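Local coordinates for ABC transporter periplasmic-binding protein YtfQ (Mycobacterium smegmatis, PDB 6HB0) that probably binds a sugar such as L-arabinofuranose outside the cell membrane for uptake by an ABC transporter, at residues 130-135 with 290-295; 163-168 with 240-245; 139-144 with 208-213; 171-174 with 178-181. One frame throughout, in Å; residues are numbered along the deposited sequence.

Contact 1 (130-135 with 290-295). With ZN (zinc ion), chain F.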
loop_
_atom_site.group_PDB
_atom_site.type_symbol
_atom_site.label_atom_id
_atom_site.label_comp_id
_atom_site.label_asym_id
_atom_site.label_seq_id
_atom_site.Cartn_x
_atom_site.Cartn_y
_atom_site.Cartn_z
ATOM N N GLY A 130 -5.388 -8.085 1.352
ATOM C CA GLY A 130 -6.005 -9.290 0.841
ATOM C C GLY A 130 -7.046 -9.791 1.804
ATOM O O GLY A 130 -8.100 -10.170 1.400
ATOM N N ARG A 131 -6.741 -9.786 3.083
ATOM C CA ARG A 131 -7.681 -10.283 4.062
ATOM C C ARG A 131 -8.960 -9.512 4.047
ATOM O O ARG A 131 -10.053 -10.098 4.173
ATOM C CB ARG A 131 -7.088 -10.232 5.469
ATOM C CG ARG A 131 -7.991 -10.852 6.539
ATOM C CD ARG A 131 -7.198 -11.149 7.762
ATOM N NE ARG A 131 -8.026 -11.658 8.834
ATOM C CZ ARG A 131 -7.558 -11.976 10.049
ATOM N NH1 ARG A 131 -6.258 -11.843 10.363
ATOM N NH2 ARG A 131 -8.409 -12.411 10.964
ATOM N N ARG A 132 -8.871 -8.196 3.960
ATOM C CA ARG A 132 -10.117 -7.378 3.947
ATOM C C ARG A 132 -10.917 -7.656 2.666
ATOM O O ARG A 132 -12.158 -7.652 2.682
ATOM C CB ARG A 132 -9.777 -5.885 4.128
ATOM C CG ARG A 132 -9.167 -5.592 5.503
ATOM C CD ARG A 132 -8.323 -4.328 5.554
ATOM N NE ARG A 132 -9.112 -3.256 5.058
ATOM C CZ ARG A 132 -8.682 -2.204 4.362
ATOM N NH1 ARG A 132 -7.399 -1.930 4.116
ATOM N NH2 ARG A 132 -9.610 -1.375 3.926
ATOM N N ALA A 133 -10.237 -7.863 1.548
ATOM C CA ALA A 133 -10.926 -8.174 0.309
ATOM C C ALA A 133 -11.696 -9.513 0.488
ATOM O O ALA A 133 -12.870 -9.601 0.170
ATOM C CB ALA A 133 -9.931 -8.294 -0.838
ATOM N N GLY A 134 -11.009 -10.512 1.039
ATOM C CA GLY A 134 -11.604 -11.835 1.289
ATOM C C GLY A 134 -12.787 -11.775 2.238
ATOM O O GLY A 134 -13.846 -12.384 1.990
ATOM N N GLN A 135 -12.635 -10.972 3.271
ATOM C CA GLN A 135 -13.640 -10.856 4.276
ATOM C C GLN A 135 -14.898 -10.188 3.721
ATOM O O GLN A 135 -16.008 -10.519 4.126
ATOM C CB GLN A 135 -13.067 -10.106 5.486
ATOM C CG GLN A 135 -14.023 -9.939 6.650
ATOM C CD GLN A 135 -14.459 -11.289 7.195
ATOM O OE1 GLN A 135 -13.613 -12.115 7.588
ATOM N NE2 GLN A 135 -15.784 -11.543 7.189
ATOM N N THR A 290 -0.466 2.160 9.308
ATOM C CA THR A 290 -0.921 3.204 8.425
ATOM C C THR A 290 -2.447 3.157 8.400
ATOM O O THR A 290 -3.034 2.148 8.724
ATOM C CB THR A 290 -0.369 3.025 7.015
ATOM O OG1 THR A 290 -0.677 1.714 6.539
ATOM C CG2 THR A 290 1.138 3.227 7.010
ATOM N N PRO A 291 -3.094 4.246 7.980
ATOM C CA PRO A 291 -4.522 4.186 7.764
ATOM C C PRO A 291 -4.984 3.355 6.570
ATOM O O PRO A 291 -4.219 3.082 5.646
ATOM C CB PRO A 291 -4.913 5.672 7.538
ATOM C CG PRO A 291 -3.673 6.441 7.533
ATOM C CD PRO A 291 -2.506 5.540 7.591
ATOM N N ASP A 292 -6.268 3.020 6.579
ATOM C CA ASP A 292 -6.913 2.262 5.549
ATOM C C ASP A 292 -7.996 3.018 4.838
ATOM O O ASP A 292 -8.554 3.980 5.368
ATOM C CB ASP A 292 -7.526 1.010 6.200
ATOM C CG ASP A 292 -6.482 0.041 6.724
ATOM O OD1 ASP A 292 -5.358 0.009 6.159
ATOM O OD2 ASP A 292 -6.799 -0.718 7.668
ATOM N N GLU A 293 -8.319 2.558 3.631
ATOM C CA GLU A 293 -9.453 3.018 2.860
ATOM C C GLU A 293 -10.244 1.813 2.399
ATOM O O GLU A 293 -9.679 0.705 2.185
ATOM C CB GLU A 293 -9.030 3.810 1.630
ATOM C CG GLU A 293 -8.228 5.059 1.972
ATOM C CD GLU A 293 -7.754 5.863 0.760
ATOM O OE1 GLU A 293 -8.560 6.123 -0.141
ATOM O OE2 GLU A 293 -6.596 6.317 0.767
ATOM N N ALA A 294 -11.549 1.997 2.222
ATOM C CA ALA A 294 -12.422 0.956 1.642
ATOM C C ALA A 294 -13.632 1.669 1.062
ATOM O O ALA A 294 -14.115 2.600 1.663
ATOM C CB ALA A 294 -12.867 -0.014 2.674
ATOM N N PHE A 295 -14.103 1.248 -0.098
ATOM C CA PHE A 295 -15.281 1.844 -0.687
ATOM C C PHE A 295 -16.145 0.794 -1.329
ATOM O O PHE A 295 -15.650 -0.080 -2.046
ATOM C CB PHE A 295 -14.855 2.808 -1.783
ATOM C CG PHE A 295 -14.021 3.934 -1.281
ATOM C CD1 PHE A 295 -14.630 5.042 -0.714
ATOM C CD2 PHE A 295 -12.622 3.873 -1.321
ATOM C CE1 PHE A 295 -13.874 6.089 -0.229
ATOM C CE2 PHE A 295 -11.864 4.920 -0.837
ATOM C CZ PHE A 295 -12.494 6.038 -0.296
HETATM ZN ZN ZN F . -3.842 -1.081 6.630
HETATM O O HOH W 1 -3.188 -0.442 8.434
#
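Arg132 reaches from helix 126-140 onto the edge strand 292-295 and meets it in two ways. NH2 of Arg132 donates to the backbone oxygen of Glu293 across 2.7 Å. The N-H points fairly straight at this acceptor, which lies nearly in the guanidinium plane, although the donor stands well above the carbonyl plane. Asp292 instead covers one face: the two flat groups stack 22° from parallel, with CG of Asp292 3.4 Å from NH1 of Arg132. The salt bridge from NH1 of Arg132 to OD2 of Asp292 is long, 3.8 Å, and rests on charge alone, since no N-H points at that oxygen. A bend at chi3 (54°) turns the arginine's end, and CB of Ala294 packs at the guanidinium edge, 3.7 Å from NH2 of Arg132.

OD1 of Asp292 binds a zinc ion at 1.9 Å, a metal shared with Glu128 and Cys263. Water 1 is a further ligand and donates to the backbone oxygen of Thr290, tying the metal to the loop before the strand. Metal and arginine together probably favour a charged carboxylate.

NH1 of Arg132 also forms a salt bridge with Glu128, one turn back on its helix, and a hydrogen bond to the backbone oxygen of Glu262. Helix 126-140 thus lies over the margin of the mixed sheet, where strand 292-295 runs antiparallel to its neighbour 259-263.

Contact 2 (163-168 with 240-245). With ZN (zinc ion), chain I.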
loop_
_atom_site.group_PDB
_atom_site.type_symbol
_atom_site.label_atom_id
_atom_site.label_comp_id
_atom_site.label_asym_id
_atom_site.label_seq_id
_atom_site.Cartn_x
_atom_site.Cartn_y
_atom_site.Cartn_z
ATOM N N ILE A 163 2.308 -11.970 -3.181
ATOM C CA ILE A 163 2.384 -13.093 -2.275
ATOM C C ILE A 163 1.488 -12.804 -1.064
ATOM O O ILE A 163 0.680 -13.650 -0.630
ATOM C CB ILE A 163 3.836 -13.331 -1.791
ATOM C CG1 ILE A 163 4.695 -13.831 -2.957
ATOM C CG2 ILE A 163 3.886 -14.234 -0.570
ATOM C CD1 ILE A 163 6.148 -14.089 -2.623
ATOM N N ASP A 164 1.603 -11.604 -0.540
ATOM C CA ASP A 164 0.900 -11.263 0.683
ATOM C C ASP A 164 -0.596 -11.062 0.481
ATOM O O ASP A 164 -1.363 -11.446 1.326
ATOM C CB ASP A 164 1.476 -9.983 1.270
ATOM C CG ASP A 164 2.822 -10.181 1.985
ATOM O OD1 ASP A 164 3.324 -11.322 2.174
ATOM O OD2 ASP A 164 3.360 -9.139 2.400
ATOM N N ARG A 165 -1.013 -10.431 -0.623
ATOM C CA ARG A 165 -2.398 -10.292 -0.892
ATOM C C ARG A 165 -3.066 -11.662 -1.118
ATOM O O ARG A 165 -4.227 -11.849 -0.738
ATOM C CB ARG A 165 -2.622 -9.384 -2.060
ATOM C CG ARG A 165 -2.356 -7.933 -1.715
ATOM C CD ARG A 165 -2.455 -7.033 -2.933
ATOM N NE ARG A 165 -1.980 -5.702 -2.552
ATOM C CZ ARG A 165 -1.524 -4.775 -3.365
ATOM N NH1 ARG A 165 -1.467 -4.924 -4.689
ATOM N NH2 ARG A 165 -1.108 -3.661 -2.816
ATOM N N LYS A 166 -2.335 -12.590 -1.711
ATOM C CA LYS A 166 -2.859 -13.950 -1.910
ATOM C C LYS A 166 -3.048 -14.637 -0.555
ATOM O O LYS A 166 -4.078 -15.207 -0.285
ATOM C CB LYS A 166 -1.964 -14.777 -2.812
ATOM C CG LYS A 166 -2.423 -16.204 -3.032
ATOM C CD LYS A 166 -1.630 -16.838 -4.193
ATOM C CE LYS A 166 -2.094 -18.273 -4.407
ATOM N NZ LYS A 166 -1.841 -18.745 -5.809
ATOM N N THR A 167 -2.044 -14.523 0.290
ATOM C CA THR A 167 -2.096 -15.091 1.637
ATOM C C THR A 167 -3.257 -14.502 2.392
ATOM O O THR A 167 -4.067 -15.224 2.957
ATOM C CB THR A 167 -0.781 -14.827 2.355
ATOM O OG1 THR A 167 0.234 -15.543 1.653
ATOM C CG2 THR A 167 -0.836 -15.269 3.811
ATOM N N GLY A 168 -3.384 -13.187 2.331
ATOM C CA GLY A 168 -4.455 -12.509 3.036
ATOM C C GLY A 168 -5.812 -12.859 2.545
ATOM O O GLY A 168 -6.720 -13.078 3.325
ATOM N N VAL A 240 -13.908 -7.392 -6.729
ATOM C CA VAL A 240 -13.345 -6.776 -5.524
ATOM C C VAL A 240 -11.855 -6.556 -5.831
ATOM O O VAL A 240 -11.190 -7.475 -6.355
ATOM C CB VAL A 240 -13.594 -7.581 -4.255
ATOM C CG1 VAL A 240 -13.152 -9.033 -4.382
ATOM C CG2 VAL A 240 -12.914 -6.957 -3.045
ATOM N N ALA A 241 -11.352 -5.339 -5.588
ATOM C CA ALA A 241 -9.963 -4.978 -5.973
ATOM C C ALA A 241 -9.222 -4.265 -4.895
ATOM O O ALA A 241 -9.810 -3.719 -3.984
ATOM C CB ALA A 241 -9.951 -4.187 -7.244
ATOM N N VAL A 242 -7.902 -4.279 -4.984
ATOM C CA VAL A 242 -7.059 -3.454 -4.155
ATOM C C VAL A 242 -6.626 -2.217 -4.924
ATOM O O VAL A 242 -6.363 -2.292 -6.107
ATOM C CB VAL A 242 -5.840 -4.256 -3.708
ATOM C CG1 VAL A 242 -4.978 -3.433 -2.766
ATOM C CG2 VAL A 242 -6.277 -5.570 -3.047
ATOM N N ASP A 243 -6.539 -1.084 -4.219
ATOM C CA ASP A 243 -6.006 0.229 -4.694
ATOM C C ASP A 243 -7.169 1.206 -4.974
ATOM O O ASP A 243 -7.923 1.070 -5.937
ATOM C CB ASP A 243 -5.141 0.182 -5.953
ATOM C CG ASP A 243 -3.848 -0.589 -5.812
ATOM O OD1 ASP A 243 -3.288 -0.753 -4.721
ATOM O OD2 ASP A 243 -3.381 -1.003 -6.875
ATOM N N ALA A 244 -7.294 2.213 -4.134
ATOM C CA ALA A 244 -8.350 3.179 -4.292
ATOM C C ALA A 244 -7.849 4.314 -5.180
ATOM O O ALA A 244 -7.673 5.436 -4.731
ATOM C CB ALA A 244 -8.759 3.672 -2.934
ATOM N N THR A 245 -7.562 3.994 -6.429
ATOM C CA THR A 245 -7.085 4.973 -7.367
ATOM C C THR A 245 -8.292 5.636 -8.047
ATOM O O THR A 245 -9.446 5.175 -7.975
ATOM C CB THR A 245 -6.273 4.295 -8.473
ATOM O OG1 THR A 245 -7.129 3.400 -9.202
ATOM C CG2 THR A 245 -5.091 3.549 -7.916
HETATM ZN ZN ZN I . 5.433 -9.152 2.837
HETATM O O HOH W 2 5.937 -11.301 2.935
HETATM O O HOH W 3 -1.137 -2.107 -5.565
HETATM O O HOH W 4 5.123 -9.900 4.950
HETATM O O HOH W 5 5.300 -7.158 3.055
#
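A methyl of Val242 sits squarely over the charged end of Arg165: CG1 lies 3.6 Å above the guanidinium plane, over its centre. The valine carries CG1 anti to its backbone N (chi1 -177°), which aims this branch at the arginine, while CG2 of Val242 lies 4.1 Å from CD of Arg165, nearer the root of the chain. Arg165, extended from CG to NE, spans helix to strand end.

Its charge is buried, and its N-H groups find several polar partners. NH1 of Arg165 donates to water 3 at 3.0 Å, which donates to OD1 of Asp243 at 2.7 Å. NH2 of Arg165 and OD1 of Asp243 are 4.1 Å apart, with the carboxylate nearly perpendicular to the guanidinium, so the water links them. Glu129 forms a salt bridge with NH2 of Arg165, and Arg34 one with Asp243. In this α/β lobe of the periplasmic binding protein fold, Asp243, with an unusual positive phi (104°), follows the C-terminal end of strand 238-242, where such proteins usually hold their ligand.

One residue before Arg165, OD2 of Asp164 binds another zinc ion at 2.1 Å. Asp160 and three waters complete its ligands.

Contact 3 (139-144 with 208-213)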
loop_
_atom_site.group_PDB
_atom_site.type_symbol
_atom_site.label_atom_id
_atom_site.label_comp_id
_atom_site.label_asym_id
_atom_site.label_seq_id
_atom_site.Cartn_x
_atom_site.Cartn_y
_atom_site.Cartn_z
ATOM N N ASP A 139 -18.550 -11.866 3.736
ATOM C CA ASP A 139 -19.717 -11.125 4.219
ATOM C C ASP A 139 -20.824 -11.051 3.174
ATOM O O ASP A 139 -21.976 -11.287 3.501
ATOM C CB ASP A 139 -19.358 -9.694 4.660
ATOM C CG ASP A 139 -18.507 -9.651 5.921
ATOM O OD1 ASP A 139 -18.349 -10.723 6.556
ATOM O OD2 ASP A 139 -17.971 -8.547 6.255
ATOM N N GLN A 140 -20.488 -10.730 1.933
ATOM C CA GLN A 140 -21.511 -10.538 0.913
ATOM C C GLN A 140 -22.205 -11.819 0.521
ATOM O O GLN A 140 -23.341 -11.802 0.135
ATOM C CB GLN A 140 -20.970 -9.896 -0.342
ATOM C CG GLN A 140 -20.469 -8.484 -0.150
ATOM C CD GLN A 140 -21.532 -7.503 0.336
ATOM O OE1 GLN A 140 -21.404 -6.888 1.399
ATOM N NE2 GLN A 140 -22.583 -7.387 -0.418
ATOM N N TYR A 141 -21.511 -12.932 0.631
ATOM C CA TYR A 141 -22.061 -14.184 0.204
ATOM C C TYR A 141 -22.325 -15.121 1.373
ATOM O O TYR A 141 -22.335 -16.323 1.183
ATOM C CB TYR A 141 -21.053 -14.809 -0.738
ATOM C CG TYR A 141 -20.992 -14.166 -2.091
ATOM C CD1 TYR A 141 -21.869 -14.554 -3.135
ATOM C CD2 TYR A 141 -20.024 -13.215 -2.362
ATOM C CE1 TYR A 141 -21.741 -14.005 -4.406
ATOM C CE2 TYR A 141 -19.921 -12.642 -3.597
ATOM C CZ TYR A 141 -20.767 -13.042 -4.618
ATOM O OH TYR A 141 -20.613 -12.430 -5.821
ATOM N N ALA A 142 -22.504 -14.592 2.569
ATOM C CA ALA A 142 -22.722 -15.455 3.742
ATOM C C ALA A 142 -23.980 -16.324 3.524
ATOM O O ALA A 142 -24.009 -17.474 3.951
ATOM C CB ALA A 142 -22.897 -14.610 5.007
ATOM N N SER A 143 -24.980 -15.775 2.844
ATOM C CA SER A 143 -26.193 -16.543 2.495
ATOM C C SER A 143 -26.267 -17.127 1.071
ATOM O O SER A 143 -27.373 -17.441 0.616
ATOM C CB SER A 143 -27.433 -15.679 2.702
ATOM O OG SER A 143 -27.480 -15.278 4.032
ATOM N N ALA A 144 -25.145 -17.333 0.379
ATOM C CA ALA A 144 -25.240 -17.883 -0.955
ATOM C C ALA A 144 -25.939 -19.218 -0.886
ATOM O O ALA A 144 -25.658 -20.031 -0.006
ATOM C CB ALA A 144 -23.885 -18.051 -1.610
ATOM N N ILE A 208 -18.403 -18.160 -12.825
ATOM C CA ILE A 208 -17.561 -17.234 -12.064
ATOM C C ILE A 208 -18.470 -16.263 -11.375
ATOM O O ILE A 208 -19.279 -15.591 -12.017
ATOM C CB ILE A 208 -16.547 -16.462 -12.943
ATOM C CG1 ILE A 208 -15.616 -17.440 -13.671
ATOM C CG2 ILE A 208 -15.750 -15.478 -12.087
ATOM C CD1 ILE A 208 -14.725 -16.767 -14.708
ATOM N N ASP A 209 -18.367 -16.204 -10.065
ATOM C CA ASP A 209 -19.197 -15.282 -9.295
ATOM C C ASP A 209 -18.457 -13.981 -8.969
ATOM O O ASP A 209 -19.023 -12.912 -9.068
ATOM C CB ASP A 209 -19.654 -15.988 -8.049
ATOM C CG ASP A 209 -20.501 -17.273 -8.409
ATOM O OD1 ASP A 209 -21.614 -17.098 -8.957
ATOM O OD2 ASP A 209 -20.003 -18.416 -8.245
ATOM N N VAL A 210 -17.179 -14.086 -8.637
ATOM C CA VAL A 210 -16.409 -12.958 -8.153
ATOM C C VAL A 210 -15.013 -13.018 -8.716
ATOM O O VAL A 210 -14.444 -14.104 -8.783
ATOM C CB VAL A 210 -16.258 -13.014 -6.628
ATOM C CG1 VAL A 210 -15.429 -11.812 -6.150
ATOM C CG2 VAL A 210 -17.614 -13.016 -5.944
ATOM N N VAL A 211 -14.488 -11.866 -9.132
ATOM C CA VAL A 211 -13.052 -11.716 -9.342
ATOM C C VAL A 211 -12.403 -10.893 -8.241
ATOM O O VAL A 211 -12.907 -9.859 -7.839
ATOM C CB VAL A 211 -12.616 -11.362 -10.794
ATOM C CG1 VAL A 211 -13.762 -11.151 -11.736
ATOM C CG2 VAL A 211 -11.397 -10.423 -10.888
ATOM N N PHE A 212 -11.328 -11.418 -7.680
ATOM C CA PHE A 212 -10.490 -10.675 -6.799
ATOM C C PHE A 212 -9.257 -10.255 -7.602
ATOM O O PHE A 212 -8.483 -11.081 -8.072
ATOM C CB PHE A 212 -10.081 -11.488 -5.599
ATOM C CG PHE A 212 -8.994 -10.845 -4.784
ATOM C CD1 PHE A 212 -9.094 -9.519 -4.414
ATOM C CD2 PHE A 212 -7.869 -11.547 -4.407
ATOM C CE1 PHE A 212 -8.102 -8.905 -3.654
ATOM C CE2 PHE A 212 -6.890 -10.944 -3.654
ATOM C CZ PHE A 212 -7.003 -9.615 -3.283
ATOM N N ALA A 213 -9.138 -8.961 -7.800
ATOM C CA ALA A 213 -8.028 -8.359 -8.560
ATOM C C ALA A 213 -7.075 -7.731 -7.561
ATOM O O ALA A 213 -7.459 -6.851 -6.800
ATOM C CB ALA A 213 -8.561 -7.306 -9.473
#
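Tyr141 pushes the phenol end of its ring against one branch of Val210. The hydroxyl oxygen OH of Tyr141 comes within 3.1 Å of CG2 of Val210, and CE2 of the ring lies 3.3 Å from the same methyl. The ring meets the methyl obliquely, and ring and valine point at one another from their two backbones, a tight fit. CG2, the branch that touches, lies beside the valine's backbone N and anti to its carbonyl carbon (chi1 180°). One residue earlier, just before the strand begins, the backbone oxygen of Asp209 is 3.6 Å from OH of Tyr141, a contact in which no hydrogen bond is formed.

The tyrosine is the first residue past the helical part of 126-140, and a type I turn from Tyr141 to Ala144 follows, closed by a bond from N of Ala144 to O of Tyr141 of 3.1 Å. Here the chain leaves the helix for strand 148-154, as in the repeating α/β topology of this lobe, and the ring covers the start of strand 210-213.

Farther out, Val148 and Lys238, from the strands flanking 210-213, also touch the ring. Asp209 is held by the backbone N of Asn149, which bonds to its OD2. Deeper along the strand, Phe212 stacks on Phe169 of helix 160-173.

Contact 4 (171-174 with 178-181)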
loop_
_atom_site.group_PDB
_atom_site.type_symbol
_atom_site.label_atom_id
_atom_site.label_comp_id
_atom_site.label_asym_id
_atom_site.label_seq_id
_atom_site.Cartn_x
_atom_site.Cartn_y
_atom_site.Cartn_z
ATOM N N GLU A 171 -6.908 -16.216 3.890
ATOM C CA GLU A 171 -7.348 -16.006 5.251
ATOM C C GLU A 171 -8.753 -15.379 5.340
ATOM O O GLU A 171 -9.557 -15.806 6.139
ATOM C CB GLU A 171 -6.395 -15.098 6.016
ATOM C CG GLU A 171 -4.962 -15.572 6.177
ATOM C CD GLU A 171 -4.047 -14.528 6.833
ATOM O OE1 GLU A 171 -4.468 -13.354 7.123
ATOM O OE2 GLU A 171 -2.887 -14.907 7.103
ATOM N N GLY A 172 -9.036 -14.367 4.534
ATOM C CA GLY A 172 -10.311 -13.677 4.630
ATOM C C GLY A 172 -11.535 -14.512 4.225
ATOM O O GLY A 172 -12.621 -14.274 4.720
ATOM N N ILE A 173 -11.345 -15.480 3.310
ATOM C CA ILE A 173 -12.442 -16.370 2.905
ATOM C C ILE A 173 -12.456 -17.699 3.690
ATOM O O ILE A 173 -13.339 -18.547 3.478
ATOM C CB ILE A 173 -12.420 -16.681 1.399
ATOM C CG1 ILE A 173 -11.202 -17.479 1.021
ATOM C CG2 ILE A 173 -12.483 -15.397 0.593
ATOM C CD1 ILE A 173 -11.237 -18.090 -0.358
ATOM N N SER A 174 -11.506 -17.868 4.599
ATOM C CA SER A 174 -11.260 -19.180 5.249
ATOM C C SER A 174 -12.365 -19.675 6.178
ATOM O O SER A 174 -12.361 -20.842 6.513
ATOM C CB SER A 174 -9.956 -19.202 6.027
ATOM O OG SER A 174 -10.042 -18.358 7.160
ATOM N N ASN A 178 -17.866 -22.558 1.447
ATOM C CA ASN A 178 -18.586 -22.395 0.190
ATOM C C ASN A 178 -17.862 -21.438 -0.770
ATOM O O ASN A 178 -18.175 -21.415 -1.953
ATOM C CB ASN A 178 -20.013 -21.896 0.420
ATOM C CG ASN A 178 -20.915 -22.942 1.085
ATOM O OD1 ASN A 178 -20.665 -24.151 1.013
ATOM N ND2 ASN A 178 -21.976 -22.469 1.734
ATOM N N LEU A 179 -16.918 -20.645 -0.258
ATOM C CA LEU A 179 -16.127 -19.751 -1.086
ATOM C C LEU A 179 -14.942 -20.527 -1.577
ATOM O O LEU A 179 -14.125 -20.992 -0.790
ATOM C CB LEU A 179 -15.629 -18.552 -0.286
ATOM C CG LEU A 179 -16.654 -17.728 0.490
ATOM C CD1 LEU A 179 -16.011 -16.405 0.860
ATOM C CD2 LEU A 179 -17.912 -17.507 -0.291
ATOM N N LYS A 180 -14.828 -20.655 -2.875
ATOM C CA LYS A 180 -13.709 -21.408 -3.420
ATOM C C LYS A 180 -13.005 -20.638 -4.514
ATOM O O LYS A 180 -13.621 -20.141 -5.443
ATOM C CB LYS A 180 -14.211 -22.742 -3.964
ATOM C CG LYS A 180 -14.007 -23.852 -2.949
ATOM C CD LYS A 180 -15.017 -24.972 -3.071
ATOM C CE LYS A 180 -14.575 -26.128 -2.179
ATOM N NZ LYS A 180 -15.586 -27.208 -2.237
ATOM N N ILE A 181 -11.699 -20.569 -4.412
ATOM C CA ILE A 181 -10.938 -20.040 -5.500
ATOM C C ILE A 181 -10.770 -21.126 -6.583
ATOM O O ILE A 181 -10.053 -22.081 -6.368
ATOM C CB ILE A 181 -9.593 -19.562 -5.017
ATOM C CG1 ILE A 181 -9.797 -18.419 -3.996
ATOM C CG2 ILE A 181 -8.752 -19.116 -6.230
ATOM C CD1 ILE A 181 -8.543 -18.128 -3.206
HETATM O O HOH W 6 -13.048 -20.610 1.717
#
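Ile173 and Leu179 bring their backbones together where helix 160-173 gives way to strand 179-186, their CA atoms 6.4 Å apart. Both side chains set out toward each other, and the contact between them is wholly apolar. CD1 of Leu179 lies against the branch point of the isoleucine, 3.6 Å from CB of Ile173, and is almost as close to the methyl CG2. Ile173 places CG1 in the crowded position between backbone N and carbonyl carbon (chi1 66°). That choice sends its longer branch along the strand, where CD1 of Ile173 ends 3.9 Å from CD1 of Ile181. One isoleucine therefore serves two strand residues: its root and short branch take the leucine, its long branch takes Ile181, whose side chain crosses it at about a right angle. Lys180, between them, points away from the helix.

Polar atoms flank this patch. Water 6 lies 2.7 Å from O of Ile173 and 2.8 Å from O of Leu179, and so sits between the two backbones, although other acceptors compete for its protons. Beside it, O of Glu171 accepts from both N and OG of Ser174, the hydroxyl at 2.8 Å, and both donors come from one face of the carbonyl.

Leu179 also packs on Val137 and Ala138 of helix 126-140 and on Val148 and Ile150 of the adjoining strand. The contact closes the tight helix-to-strand turn of the beta-alpha-beta unit 148-154, 160-173, 179-186. With no direct polar bond across it, the side chains contribute only van der Waals and hydrophobic contact, beside the short covalent link, while the two nearby backbone oxygens share water 6.

Overall arrangement
All four contacts attach helices or their ends to one mixed sheet, that of a single lobe. Contacts 1 and 3 share helix 126-140, and contacts 2 and 4 share helix 160-173; Arg131 CB meets Gly168 O at 3.6 Å where the two helices pass. Strands 238-242 and 210-213 are sheet neighbours, so backbone pairing of Val240 with Val211 and Ala213 links contacts 2 and 3. Contacts 3 and 4 lie about 9 Å apart, centre to centre, away from the metal sites. Contacts 1 and 2, with centres about 8 Å apart, each hold a zinc ligand and lie nearer the molecule's centre (9-10 Å from it, against 22-23 Å for contacts 3 and 4).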